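Local coordinates for putative aliphatic sulfonates-binding protein (Escherichia coli, PDB 2X26) that probably serves as the periplasmic substrate-binding component of an ABC transport system that imports aliphatic sulfonates, at residues L18-Q23 / I34-F39; K85-L90 / G113-N118; Y162-L167 / I238-D243; A214-R217 / Q222-A225; K251-E256 / Q282-P287. All blocks are in the same frame, centred on the assembly; numbering follows the deposited sequence. Where two conformers were deposited one is given.

Interaction 1: residues L18-Q23 / I34-F39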
# COMPACT_ATOMS: atom_id res chain seq x y z
N LEU A 18 6.54 8.58 8.57
CA LEU A 18 6.72 9.03 9.95
C LEU A 18 7.96 8.40 10.58
O LEU A 18 8.71 9.09 11.26
CB LEU A 18 5.48 8.80 10.82
CG LEU A 18 4.61 10.05 10.79
CD1 LEU A 18 3.80 10.08 9.52
CD2 LEU A 18 3.73 10.12 12.01
N ALA A 19 8.21 7.10 10.32
CA ALA A 19 9.45 6.50 10.85
C ALA A 19 10.70 7.23 10.33
O ALA A 19 11.67 7.43 11.07
CB ALA A 19 9.55 4.99 10.46
N LYS A 20 10.69 7.53 9.04
CA LYS A 20 11.81 8.24 8.41
C LYS A 20 12.01 9.63 9.03
O LYS A 20 13.12 9.98 9.45
CB LYS A 20 11.56 8.35 6.89
CG LYS A 20 12.64 9.15 6.15
CD LYS A 20 12.22 9.43 4.69
CE LYS A 20 13.34 10.20 3.94
NZ LYS A 20 13.47 11.64 4.39
N SER A 21 10.92 10.36 9.18
CA SER A 21 10.98 11.72 9.70
C SER A 21 11.51 11.74 11.12
O SER A 21 12.30 12.65 11.50
CB SER A 21 9.59 12.34 9.66
OG SER A 21 9.21 12.60 8.33
N HIS A 22 11.10 10.75 11.92
CA HIS A 22 11.53 10.68 13.31
C HIS A 22 12.84 9.96 13.52
O HIS A 22 13.32 9.83 14.63
CB HIS A 22 10.41 10.09 14.19
CG HIS A 22 9.24 11.00 14.32
ND1 HIS A 22 9.08 11.84 15.40
CD2 HIS A 22 8.17 11.21 13.52
CE1 HIS A 22 7.96 12.53 15.25
NE2 HIS A 22 7.38 12.16 14.13
N GLN A 23 13.45 9.51 12.42
CA GLN A 23 14.72 8.79 12.45
C GLN A 23 14.70 7.55 13.33
O GLN A 23 15.70 7.16 13.90
CB GLN A 23 15.91 9.72 12.80
CG GLN A 23 16.09 10.75 11.66
CD GLN A 23 17.34 11.59 11.78
OE1 GLN A 23 18.07 11.46 12.74
NE2 GLN A 23 17.59 12.44 10.79
N ILE A 34 20.77 2.58 7.04
CA ILE A 34 19.38 2.72 6.64
C ILE A 34 19.36 3.74 5.51
O ILE A 34 19.94 4.84 5.63
CB ILE A 34 18.50 3.26 7.80
CG1 ILE A 34 18.64 2.39 9.10
CG2 ILE A 34 17.04 3.36 7.33
CD1 ILE A 34 18.28 0.88 8.88
N SER A 35 18.70 3.41 4.41
CA SER A 35 18.47 4.39 3.32
C SER A 35 17.03 4.35 2.78
O SER A 35 16.31 3.33 2.88
CB SER A 35 19.45 4.23 2.18
OG SER A 35 19.34 2.97 1.57
N TRP A 36 16.60 5.47 2.27
CA TRP A 36 15.18 5.68 1.96
C TRP A 36 15.13 6.10 0.49
O TRP A 36 15.90 6.97 0.07
CB TRP A 36 14.68 6.84 2.84
CG TRP A 36 14.65 6.52 4.29
CD1 TRP A 36 15.64 6.77 5.21
CD2 TRP A 36 13.61 5.82 4.99
NE1 TRP A 36 15.22 6.33 6.46
CE2 TRP A 36 14.00 5.73 6.32
CE3 TRP A 36 12.39 5.30 4.61
CZ2 TRP A 36 13.19 5.11 7.31
CZ3 TRP A 36 11.56 4.68 5.58
CH2 TRP A 36 11.98 4.62 6.92
N VAL A 37 14.25 5.48 -0.29
CA VAL A 37 14.09 5.80 -1.68
C VAL A 37 12.62 6.01 -1.94
O VAL A 37 11.81 5.06 -1.85
CB VAL A 37 14.61 4.65 -2.60
CG1 VAL A 37 14.54 5.09 -4.03
CG2 VAL A 37 16.03 4.31 -2.21
N GLU A 38 12.28 7.24 -2.32
CA GLU A 38 10.88 7.55 -2.61
C GLU A 38 10.55 7.18 -4.05
O GLU A 38 11.28 7.55 -4.98
CB GLU A 38 10.63 9.05 -2.40
CG GLU A 38 9.16 9.40 -2.50
CD GLU A 38 8.95 10.88 -2.53
OE1 GLU A 38 9.06 11.46 -3.62
OE2 GLU A 38 8.69 11.46 -1.46
N PHE A 39 9.46 6.45 -4.22
CA PHE A 39 8.96 6.11 -5.55
C PHE A 39 7.63 6.80 -5.87
O PHE A 39 6.82 7.03 -4.95
CB PHE A 39 8.76 4.59 -5.63
CG PHE A 39 10.07 3.86 -5.70
CD1 PHE A 39 10.66 3.60 -6.92
CD2 PHE A 39 10.71 3.46 -4.52
CE1 PHE A 39 11.95 2.95 -6.99
CE2 PHE A 39 11.95 2.81 -4.55
CZ PHE A 39 12.58 2.57 -5.79
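Ala19 makes the first, light contact of helix 14-21 with Trp36 of strand 33-38. Its CB lies 4.3 Å from Trp36 CH2, the far corner of the indole. Lys20 follows and carries most of the contact. Its backbone already takes part, with Lys20 CA 3.6 Å from Trp36 CZ2. Lys20 CB then sits almost squarely over the benzene part of the indole. It is 3.5 Å from the centroid of the Trp36 six-membered ring and 7° off the normal, a CH-pi contact. Lys20 CG is anti to the backbone N (chi1 176°), and the next bonds are also extended, which lays the aliphatic chain along the same face. Lys20 CG lies over the bond shared by the two rings, 3.7 Å from Trp36 CD2. Lys20 CE reaches back to the base of the indole, 3.8 Å from Trp36 CB. The lysine chain and the indole thus run past one another head to tail. The ammonium group turns at chi4 (-72°), and NZ is too distant for more than a weak cation-pi attraction. The indole is fixed further by a hydrogen bond from Trp36 NE1 to Glu26 OE2 in the next helix. Past Lys20 the helix ends in a Schellman motif, with Gln23 at positive phi and its N bonded to Lys20 O. Strand 4-9, helix 14-21 and strand 33-38 belong to a beta-alpha-beta crossover, so the CH-pi contact joins the connecting helix to the edge strand. Trp36 also touches Ile7 of strand 4-9, while Ala19 touches Phe209 of helix 199-218.

Interaction 2: residues K85-L90 / G113-N118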
# COMPACT_ATOMS: atom_id res chain seq x y z
N LYS A 85 -12.89 3.79 3.79
CA LYS A 85 -13.37 5.18 3.76
C LYS A 85 -12.48 6.12 2.95
O LYS A 85 -12.84 7.27 2.74
CB LYS A 85 -13.49 5.73 5.18
CG LYS A 85 -14.60 4.98 5.96
CD LYS A 85 -14.58 5.33 7.45
CE LYS A 85 -16.02 5.24 8.03
NZ LYS A 85 -16.12 5.12 9.54
N ALA A 86 -11.34 5.60 2.49
CA ALA A 86 -10.34 6.36 1.76
C ALA A 86 -10.38 6.06 0.24
O ALA A 86 -9.65 6.65 -0.54
CB ALA A 86 -8.98 5.97 2.35
N GLU A 87 -11.20 5.10 -0.18
CA GLU A 87 -11.23 4.68 -1.60
C GLU A 87 -12.69 4.86 -2.07
O GLU A 87 -13.55 4.22 -1.56
CB GLU A 87 -10.76 3.21 -1.65
CG GLU A 87 -10.58 2.61 -3.05
CD GLU A 87 -9.13 2.81 -3.55
OE1 GLU A 87 -8.21 2.57 -2.75
OE2 GLU A 87 -8.95 3.21 -4.72
N VAL A 88 -12.95 5.76 -3.03
CA VAL A 88 -14.33 6.21 -3.33
C VAL A 88 -14.70 6.34 -4.81
O VAL A 88 -13.83 6.43 -5.68
CB VAL A 88 -14.57 7.58 -2.66
CG1 VAL A 88 -14.35 7.47 -1.14
CG2 VAL A 88 -13.65 8.68 -3.30
N ILE A 89 -16.02 6.33 -5.08
CA ILE A 89 -16.57 6.85 -6.32
C ILE A 89 -17.27 8.17 -6.00
O ILE A 89 -18.17 8.21 -5.13
CB ILE A 89 -17.58 5.85 -6.93
CG1 ILE A 89 -16.91 4.51 -7.20
CG2 ILE A 89 -18.23 6.42 -8.22
CD1 ILE A 89 -17.90 3.39 -7.71
N LEU A 90 -16.83 9.24 -6.66
CA LEU A 90 -17.41 10.55 -6.45
C LEU A 90 -18.31 10.94 -7.57
O LEU A 90 -18.02 10.69 -8.74
CB LEU A 90 -16.31 11.61 -6.43
CG LEU A 90 -15.30 11.57 -5.29
CD1 LEU A 90 -14.20 12.57 -5.62
CD2 LEU A 90 -15.96 11.91 -3.91
N GLY A 113 -6.06 -0.42 -14.14
CA GLY A 113 -5.17 -1.31 -13.42
C GLY A 113 -4.95 -0.90 -11.98
O GLY A 113 -4.23 -1.59 -11.26
N SER A 114 -5.56 0.21 -11.56
CA SER A 114 -5.32 0.78 -10.20
C SER A 114 -6.28 0.20 -9.14
O SER A 114 -7.21 -0.57 -9.44
CB SER A 114 -5.49 2.29 -10.26
OG SER A 114 -6.86 2.59 -10.39
N SER A 115 -6.10 0.62 -7.89
CA SER A 115 -7.05 0.26 -6.81
C SER A 115 -8.48 0.75 -7.16
O SER A 115 -9.46 0.11 -6.75
CB SER A 115 -6.60 0.89 -5.51
OG SER A 115 -6.49 2.31 -5.68
N SER A 116 -8.61 1.87 -7.89
CA SER A 116 -9.94 2.35 -8.30
C SER A 116 -10.61 1.42 -9.36
O SER A 116 -11.83 1.27 -9.35
CB SER A 116 -9.93 3.79 -8.83
OG SER A 116 -9.51 4.66 -7.78
N HIS A 117 -9.80 0.84 -10.27
CA HIS A 117 -10.29 -0.13 -11.27
C HIS A 117 -10.86 -1.33 -10.47
O HIS A 117 -11.95 -1.82 -10.80
CB HIS A 117 -9.12 -0.53 -12.20
CG HIS A 117 -9.49 -1.34 -13.41
ND1 HIS A 117 -8.77 -1.29 -14.60
CD2 HIS A 117 -10.44 -2.29 -13.60
CE1 HIS A 117 -9.28 -2.15 -15.46
NE2 HIS A 117 -10.31 -2.76 -14.89
N ASN A 118 -10.17 -1.76 -9.41
CA ASN A 118 -10.62 -2.91 -8.63
C ASN A 118 -11.93 -2.53 -7.92
O ASN A 118 -12.91 -3.30 -7.94
CB ASN A 118 -9.52 -3.32 -7.62
CG ASN A 118 -9.91 -4.47 -6.76
OD1 ASN A 118 -10.22 -5.57 -7.25
ND2 ASN A 118 -9.86 -4.27 -5.43
O HOH W 1 -11.04 4.25 -5.93
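The first turn of helix 115-126, with Ser115 and Ser116, faces Glu87 at the start of strand 87-92. Ser114 is the N-cap: its OG accepts weak bonds from the backbone N of Ser116 and of His117. Across the contact Ser115 OG donates to Glu87 OE2 at 2.8 Å. It meets that oxygen on the syn side, 26° out of the carboxylate plane. The serine hydroxyl stands between its own backbone N and carbonyl carbon (chi1 56°), which aims it at the strand. Glu87 leaves its backbone extended and then bends at chi2 (91°), so that the carboxylate lies across the helix start. Ser116 OG comes within 3.4 Å of Glu87 OE2. A water also donates to Glu87 OE2, at 2.6 Å. The carboxylate oxygen is therefore held by a serine and a water, and the nearby helix N terminus may stabilise its negative charge. On the other side of the cap, Gly113 N gives a nearly straight bond of 2.9 Å to His117 ND1. Trp159 of strand 155-159 touches Glu87 and all three serines. Strand 87-92 runs antiparallel between strands 155-159 and 172-177, and Ile89 packs on Leu120 and Ala123 of helix 115-126.

Interaction 3: residues Y162-L167 / I238-D243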
# COMPACT_ATOMS: atom_id res chain seq x y z
N TYR A 162 -6.43 12.55 -3.17
CA TYR A 162 -7.20 13.23 -4.20
C TYR A 162 -8.65 13.38 -3.76
O TYR A 162 -9.28 14.40 -4.03
CB TYR A 162 -7.21 12.41 -5.50
CG TYR A 162 -5.84 12.24 -6.15
CD1 TYR A 162 -5.19 11.02 -6.11
CD2 TYR A 162 -5.22 13.29 -6.81
CE1 TYR A 162 -3.95 10.84 -6.69
CE2 TYR A 162 -3.95 13.12 -7.41
CZ TYR A 162 -3.35 11.86 -7.35
OH TYR A 162 -2.13 11.65 -7.96
N TYR A 163 -9.15 12.32 -3.14
CA TYR A 163 -10.51 12.28 -2.66
C TYR A 163 -10.70 13.45 -1.69
O TYR A 163 -11.60 14.28 -1.91
CB TYR A 163 -10.80 10.92 -2.00
CG TYR A 163 -11.91 10.91 -0.98
CD1 TYR A 163 -13.05 11.70 -1.15
CD2 TYR A 163 -11.85 10.08 0.15
CE1 TYR A 163 -14.09 11.71 -0.22
CE2 TYR A 163 -12.89 10.06 1.08
CZ TYR A 163 -13.99 10.88 0.90
OH TYR A 163 -15.01 10.84 1.85
N SER A 164 -9.84 13.55 -0.68
CA SER A 164 -10.03 14.57 0.35
C SER A 164 -9.87 15.94 -0.28
O SER A 164 -10.60 16.88 0.09
CB SER A 164 -9.06 14.45 1.51
OG SER A 164 -9.32 13.29 2.33
N ALA A 165 -8.95 16.07 -1.23
CA ALA A 165 -8.76 17.39 -1.87
C ALA A 165 -10.03 17.83 -2.63
O ALA A 165 -10.43 19.01 -2.54
CB ALA A 165 -7.54 17.38 -2.80
N ALA A 166 -10.65 16.90 -3.36
CA ALA A 166 -11.87 17.18 -4.13
C ALA A 166 -13.02 17.49 -3.17
O ALA A 166 -13.83 18.40 -3.41
CB ALA A 166 -12.23 15.98 -4.99
N LEU A 167 -13.11 16.71 -2.11
CA LEU A 167 -14.16 16.87 -1.12
C LEU A 167 -14.18 18.27 -0.51
O LEU A 167 -15.25 18.89 -0.37
CB LEU A 167 -14.01 15.81 -0.01
CG LEU A 167 -15.11 15.73 1.06
CD1 LEU A 167 -16.48 15.36 0.47
CD2 LEU A 167 -14.75 14.78 2.16
N ILE A 238 -4.88 17.12 4.74
CA ILE A 238 -4.18 16.07 5.54
C ILE A 238 -5.07 15.64 6.71
O ILE A 238 -5.10 14.43 7.04
CB ILE A 238 -2.84 16.57 6.08
CG1 ILE A 238 -1.91 16.97 4.92
CG2 ILE A 238 -2.14 15.51 6.96
CD1 ILE A 238 -1.75 15.88 3.88
N ALA A 239 -5.73 16.60 7.36
CA ALA A 239 -6.62 16.26 8.47
C ALA A 239 -7.72 15.27 8.02
O ALA A 239 -7.97 14.26 8.69
CB ALA A 239 -7.27 17.52 9.05
N SER A 240 -8.39 15.60 6.90
CA SER A 240 -9.41 14.74 6.28
C SER A 240 -8.80 13.39 5.90
O SER A 240 -9.39 12.33 6.18
CB SER A 240 -9.93 15.44 5.02
OG SER A 240 -11.00 14.73 4.41
N TYR A 241 -7.63 13.43 5.28
CA TYR A 241 -6.93 12.21 4.91
C TYR A 241 -6.70 11.26 6.10
O TYR A 241 -7.00 10.04 6.01
CB TYR A 241 -5.57 12.59 4.31
CG TYR A 241 -4.70 11.45 3.95
CD1 TYR A 241 -4.80 10.85 2.71
CD2 TYR A 241 -3.77 10.95 4.85
CE1 TYR A 241 -3.97 9.74 2.38
CE2 TYR A 241 -2.94 9.89 4.54
CZ TYR A 241 -3.04 9.30 3.31
OH TYR A 241 -2.18 8.28 3.02
N LEU A 242 -6.22 11.79 7.23
CA LEU A 242 -6.00 10.95 8.43
C LEU A 242 -7.31 10.45 9.01
O LEU A 242 -7.40 9.29 9.47
CB LEU A 242 -5.21 11.74 9.49
CG LEU A 242 -3.75 12.05 9.12
CD1 LEU A 242 -3.21 12.78 10.38
CD2 LEU A 242 -2.91 10.77 8.87
N ASP A 243 -8.36 11.28 8.94
CA ASP A 243 -9.67 10.89 9.44
C ASP A 243 -10.32 9.71 8.64
O ASP A 243 -11.26 9.09 9.13
CB ASP A 243 -10.60 12.09 9.44
CG ASP A 243 -10.29 13.07 10.54
OD1 ASP A 243 -9.58 12.66 11.50
OD2 ASP A 243 -10.80 14.24 10.47
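Ser164 OG is hydrogen-bonded to Asp160 OD1, just before its helix, and lies 3.0 Å from Ser240 OG across the contact. The serine pair lies in a helix-helix packing between helix 162-169 and helix 235-243 of this periplasmic binding protein fold. The short segments cross at 126°, with their axes 8.8 Å apart. The small serines let the backbones come close: Ser164 CA and Ser240 CA are 6.0 Å apart. Each serine points its CB toward the other helix. Ser164 OG lies anti to its carbonyl carbon (chi1 -70°), beside its own N. Ser240 OG instead lies anti to its backbone N (chi1 -176°), and the two hydroxyls meet in the gap. The CB atoms of Ser164 and Ser240 are also in contact, at 3.7 Å. Around the pair, each helix has its own support. Helix 162-169 reaches the sheet that holds strand 87-92, where Tyr163 touches Val88 and Leu90. Helix 235-243 rests on helix 220-231 through Ile238 and Leu242. Tyr241, the residue after Ser240, comes alongside Ser164 with the base of its side chain. Ser164 OG is 4.3 Å from Tyr241 CB. The backbone N of Tyr241 is nearer, 3.4 Å from Ser164 OG, but the angle is too poor for a hydrogen bond. Leu167, one turn on from Ser164, reaches the partner serine, its CD2 4.4 Å from Ser240 OG.

Interaction 4: residues A214-R217 / Q222-A225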
# COMPACT_ATOMS: atom_id res chain seq x y z
N ALA A 214 1.26 5.17 14.53
CA ALA A 214 0.46 5.57 15.72
C ALA A 214 0.69 7.03 16.15
O ALA A 214 -0.16 7.64 16.86
CB ALA A 214 0.75 4.67 16.82
N LEU A 215 1.85 7.58 15.77
CA LEU A 215 2.11 9.01 16.02
C LEU A 215 1.08 9.87 15.35
O LEU A 215 0.86 10.99 15.82
CB LEU A 215 3.54 9.41 15.56
CG LEU A 215 4.66 8.64 16.27
CD1 LEU A 215 6.02 9.00 15.64
CD2 LEU A 215 4.71 8.86 17.80
N THR A 216 0.47 9.42 14.24
CA THR A 216 -0.58 10.22 13.60
C THR A 216 -1.78 10.40 14.53
O THR A 216 -2.56 11.33 14.33
CB THR A 216 -1.08 9.67 12.24
OG1 THR A 216 -1.76 8.42 12.45
CG2 THR A 216 0.06 9.52 11.25
N ARG A 217 -1.94 9.52 15.53
CA ARG A 217 -3.00 9.71 16.53
C ARG A 217 -2.48 10.38 17.79
O ARG A 217 -3.11 11.30 18.34
CB ARG A 217 -3.69 8.39 16.89
CG ARG A 217 -4.83 8.54 17.88
CD ARG A 217 -5.41 7.19 18.27
NE ARG A 217 -6.62 7.32 19.10
CZ ARG A 217 -7.55 6.38 19.19
NH1 ARG A 217 -7.42 5.26 18.49
NH2 ARG A 217 -8.62 6.56 19.95
N GLN A 222 1.51 17.52 15.11
CA GLN A 222 2.86 17.44 14.56
C GLN A 222 2.84 16.61 13.28
O GLN A 222 3.49 16.97 12.28
CB GLN A 222 3.78 16.81 15.57
CG GLN A 222 5.11 16.36 15.01
CD GLN A 222 5.93 15.60 16.03
OE1 GLN A 222 5.68 14.41 16.32
NE2 GLN A 222 6.92 16.28 16.60
N SER A 223 2.07 15.52 13.30
CA SER A 223 2.05 14.61 12.15
C SER A 223 1.34 15.29 10.93
O SER A 223 1.73 15.14 9.76
CB SER A 223 1.37 13.29 12.53
OG SER A 223 2.06 12.60 13.55
N ILE A 224 0.32 16.10 11.22
CA ILE A 224 -0.36 16.80 10.13
C ILE A 224 0.59 17.80 9.47
O ILE A 224 0.65 17.90 8.23
CB ILE A 224 -1.67 17.50 10.63
CG1 ILE A 224 -2.76 16.43 10.81
CG2 ILE A 224 -2.06 18.66 9.66
CD1 ILE A 224 -4.02 17.00 11.57
N ALA A 225 1.36 18.50 10.29
CA ALA A 225 2.32 19.46 9.76
C ALA A 225 3.38 18.75 8.89
O ALA A 225 3.69 19.20 7.77
CB ALA A 225 2.97 20.21 10.91
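Thr216 and Ser223 bring the backbones of helix 199-218 and helix 220-231 close together, with Thr216 CA and Ser223 CA 5.3 Å apart. The two helices are joined by a very short link, and this contact sits just at the junction. Helix 199-218 is kinked here: the backbone N of Thr216 and the N of Arg217 lack the usual bond to the turn before. Instead Arg217 N reaches Ala214 O at 2.9 Å, a tighter three-residue step. Segment 222-225 keeps regular helical angles. Ser223 is the side chain that enters the gap. Its OG lies anti to the carbonyl carbon (chi1 -63°) and bonds to Gln219 O, one turn earlier in its own helix. In the same place Ser223 OG is 3.0 Å from Leu215 O and 3.6 Å from Thr216 CA. The hydroxyl thus sits close against the end of the kinked helix. Ser223 CB rests 3.8 Å from Thr216 CA. The methyl of Thr216 is turned to the same serine, with Thr216 CG2 4.2 Å from Ser223 CB. Thr216 OG1 lies between its backbone N and carbonyl carbon (chi1 66°), from where it bonds to Asp213 O. Of the Leu215 side chain, CB comes nearest, 4.1 Å from Ser223 OG. The junction is covered by other helices. Leu18 of helix 14-21 touches Leu215, Thr216 and Ser223. Leu242 of helix 235-243 packs on Thr216 and on Ile224, so both helices pack against the bend.

Interaction 5: residues K251-E256 / Q282-P287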
# COMPACT_ATOMS: atom_id res chain seq x y z
N LYS A 251 0.75 -6.72 10.59
CA LYS A 251 0.70 -8.10 11.04
C LYS A 251 1.20 -9.07 9.99
O LYS A 251 1.18 -8.80 8.80
CB LYS A 251 -0.78 -8.46 11.36
CG LYS A 251 -1.44 -7.59 12.42
CD LYS A 251 -2.90 -8.08 12.63
CE LYS A 251 -3.65 -7.24 13.66
NZ LYS A 251 -4.83 -8.03 14.12
N PRO A 252 1.65 -10.26 10.44
CA PRO A 252 1.86 -11.31 9.45
C PRO A 252 0.59 -11.51 8.67
O PRO A 252 -0.51 -11.28 9.20
CB PRO A 252 2.14 -12.56 10.31
CG PRO A 252 2.46 -12.05 11.68
CD PRO A 252 1.76 -10.74 11.83
N VAL A 253 0.73 -11.89 7.40
CA VAL A 253 -0.38 -12.13 6.52
C VAL A 253 -1.05 -13.45 6.88
O VAL A 253 -0.45 -14.51 6.77
CB VAL A 253 0.11 -12.17 5.06
CG1 VAL A 253 -1.09 -12.18 4.09
CG2 VAL A 253 0.96 -10.91 4.76
N ASN A 254 -2.30 -13.38 7.33
CA ASN A 254 -3.03 -14.59 7.74
C ASN A 254 -3.78 -15.26 6.57
O ASN A 254 -3.77 -14.75 5.44
CB ASN A 254 -3.93 -14.28 8.94
CG ASN A 254 -5.16 -13.43 8.61
OD1 ASN A 254 -5.59 -13.34 7.46
ND2 ASN A 254 -5.76 -12.84 9.65
N ALA A 255 -4.41 -16.41 6.84
CA ALA A 255 -5.13 -17.18 5.82
C ALA A 255 -6.28 -16.42 5.17
O ALA A 255 -6.52 -16.56 3.96
CB ALA A 255 -5.70 -18.46 6.47
N GLU A 256 -6.99 -15.64 5.99
CA GLU A 256 -8.11 -14.82 5.52
C GLU A 256 -7.65 -13.75 4.52
O GLU A 256 -8.25 -13.56 3.44
CB GLU A 256 -8.84 -14.17 6.72
CG GLU A 256 -10.05 -13.38 6.32
CD GLU A 256 -10.81 -12.75 7.50
OE1 GLU A 256 -10.82 -13.34 8.61
OE2 GLU A 256 -11.40 -11.67 7.29
N GLN A 282 1.80 -18.99 -2.00
CA GLN A 282 3.23 -19.35 -2.17
C GLN A 282 4.15 -18.13 -1.88
O GLN A 282 5.33 -18.30 -1.54
CB GLN A 282 3.45 -19.90 -3.61
CG GLN A 282 4.82 -20.58 -3.92
CD GLN A 282 5.99 -19.63 -4.23
OE1 GLN A 282 5.84 -18.53 -4.82
NE2 GLN A 282 7.19 -20.07 -3.85
N ARG A 283 3.58 -16.92 -2.01
CA ARG A 283 4.31 -15.67 -1.84
C ARG A 283 4.16 -15.08 -0.43
O ARG A 283 4.64 -13.98 -0.20
CB ARG A 283 3.87 -14.62 -2.87
CG ARG A 283 4.08 -15.02 -4.33
CD ARG A 283 5.56 -15.22 -4.68
NE ARG A 283 5.80 -14.96 -6.11
CZ ARG A 283 5.50 -15.79 -7.11
NH1 ARG A 283 4.90 -16.96 -6.86
NH2 ARG A 283 5.77 -15.46 -8.37
N ILE A 284 3.48 -15.79 0.48
CA ILE A 284 3.31 -15.31 1.85
C ILE A 284 4.52 -15.75 2.70
O ILE A 284 4.87 -16.93 2.71
CB ILE A 284 1.92 -15.71 2.41
CG1 ILE A 284 0.87 -14.83 1.73
CG2 ILE A 284 1.84 -15.47 3.91
CD1 ILE A 284 -0.53 -15.24 1.96
N TRP A 285 5.20 -14.78 3.32
CA TRP A 285 6.31 -15.08 4.21
C TRP A 285 5.77 -15.45 5.58
O TRP A 285 4.99 -14.67 6.18
CB TRP A 285 7.29 -13.92 4.29
CG TRP A 285 8.48 -14.13 5.23
CD1 TRP A 285 9.47 -15.04 5.10
CD2 TRP A 285 8.77 -13.38 6.43
NE1 TRP A 285 10.37 -14.94 6.16
CE2 TRP A 285 9.97 -13.91 6.98
CE3 TRP A 285 8.13 -12.31 7.09
CZ2 TRP A 285 10.56 -13.40 8.15
CZ3 TRP A 285 8.71 -11.78 8.27
CH2 TRP A 285 9.92 -12.34 8.80
N GLN A 286 6.10 -16.67 6.01
CA GLN A 286 5.87 -17.09 7.39
C GLN A 286 7.00 -16.52 8.25
O GLN A 286 8.19 -16.83 8.02
CB GLN A 286 5.81 -18.62 7.48
CG GLN A 286 4.68 -19.21 6.66
CD GLN A 286 3.31 -18.94 7.28
OE1 GLN A 286 3.01 -19.45 8.36
NE2 GLN A 286 2.48 -18.14 6.60
N PRO A 287 6.66 -15.67 9.23
CA PRO A 287 7.71 -15.00 9.96
C PRO A 287 8.61 -16.01 10.69
O PRO A 287 8.11 -17.01 11.24
CB PRO A 287 6.95 -14.10 10.93
CG PRO A 287 5.65 -13.85 10.26
CD PRO A 287 5.32 -15.08 9.50
O HOH W 2 3.53 -12.44 6.51
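The ring of Pro287 meets that of Pro252 at about a right angle, and Pro287 also lies by the Trp285 indole. Pro287 CA is 3.5 Å above one face of the Trp285 ring, displaced toward its rim. Across the contact Pro252 CB is 3.7 Å from Pro287 CG, and Pro252 CG is 3.9 Å from the same atom. The second apolar pair is Val253 and Ile284, whose side chains cross obliquely. Val253 CG1 is anti to the backbone N (chi1 -170°) and meets Ile284 CD1 at 3.8 Å. The other branch of the isoleucine, Ile284 CG2, packs 3.9 Å from Val253 CB and 3.8 Å from Val253 O. No direct hydrogen bond joins the two segments. A water bridges them instead: it accepts from Val253 N at 3.0 Å and also binds Trp285 O at 2.7 Å. The contact is thus two small apolar patches with a bridging water. Just beyond it Asn254 is the N-cap of helix 255-270, its OD1 accepting from Val257 N. Both segments also pair with strand 74-80, an outermost strand of its sheet: Lys251 bonds to Val79, and Arg283 and Trp285 bond to Tyr76. The side chain of Trp285 continues onto Ala195 and Glu196 of helix 192-197 and Gln203 of helix 199-218.

From the N terminus, interaction 1 closes a short loop between helix 14-21 and strand 33-38. Interaction 2 follows in series and closes the path from strand 87-92 to helix 115-126 at the other sheet. Interaction 3 then closes a long loop from helix 162-169 to helix 235-243. Interaction 4 is nested inside it. Interaction 5 comes last and brings the start of helix 255-270 to the chain segment that follows that helix. None of the loops cross. Interactions 2 and 3 touch through Tyr163, interactions 3 and 4 through Leu242, and interactions 4 and 1 through Leu18, so these four form a continuous chain across the fold. Interaction 5 stands apart.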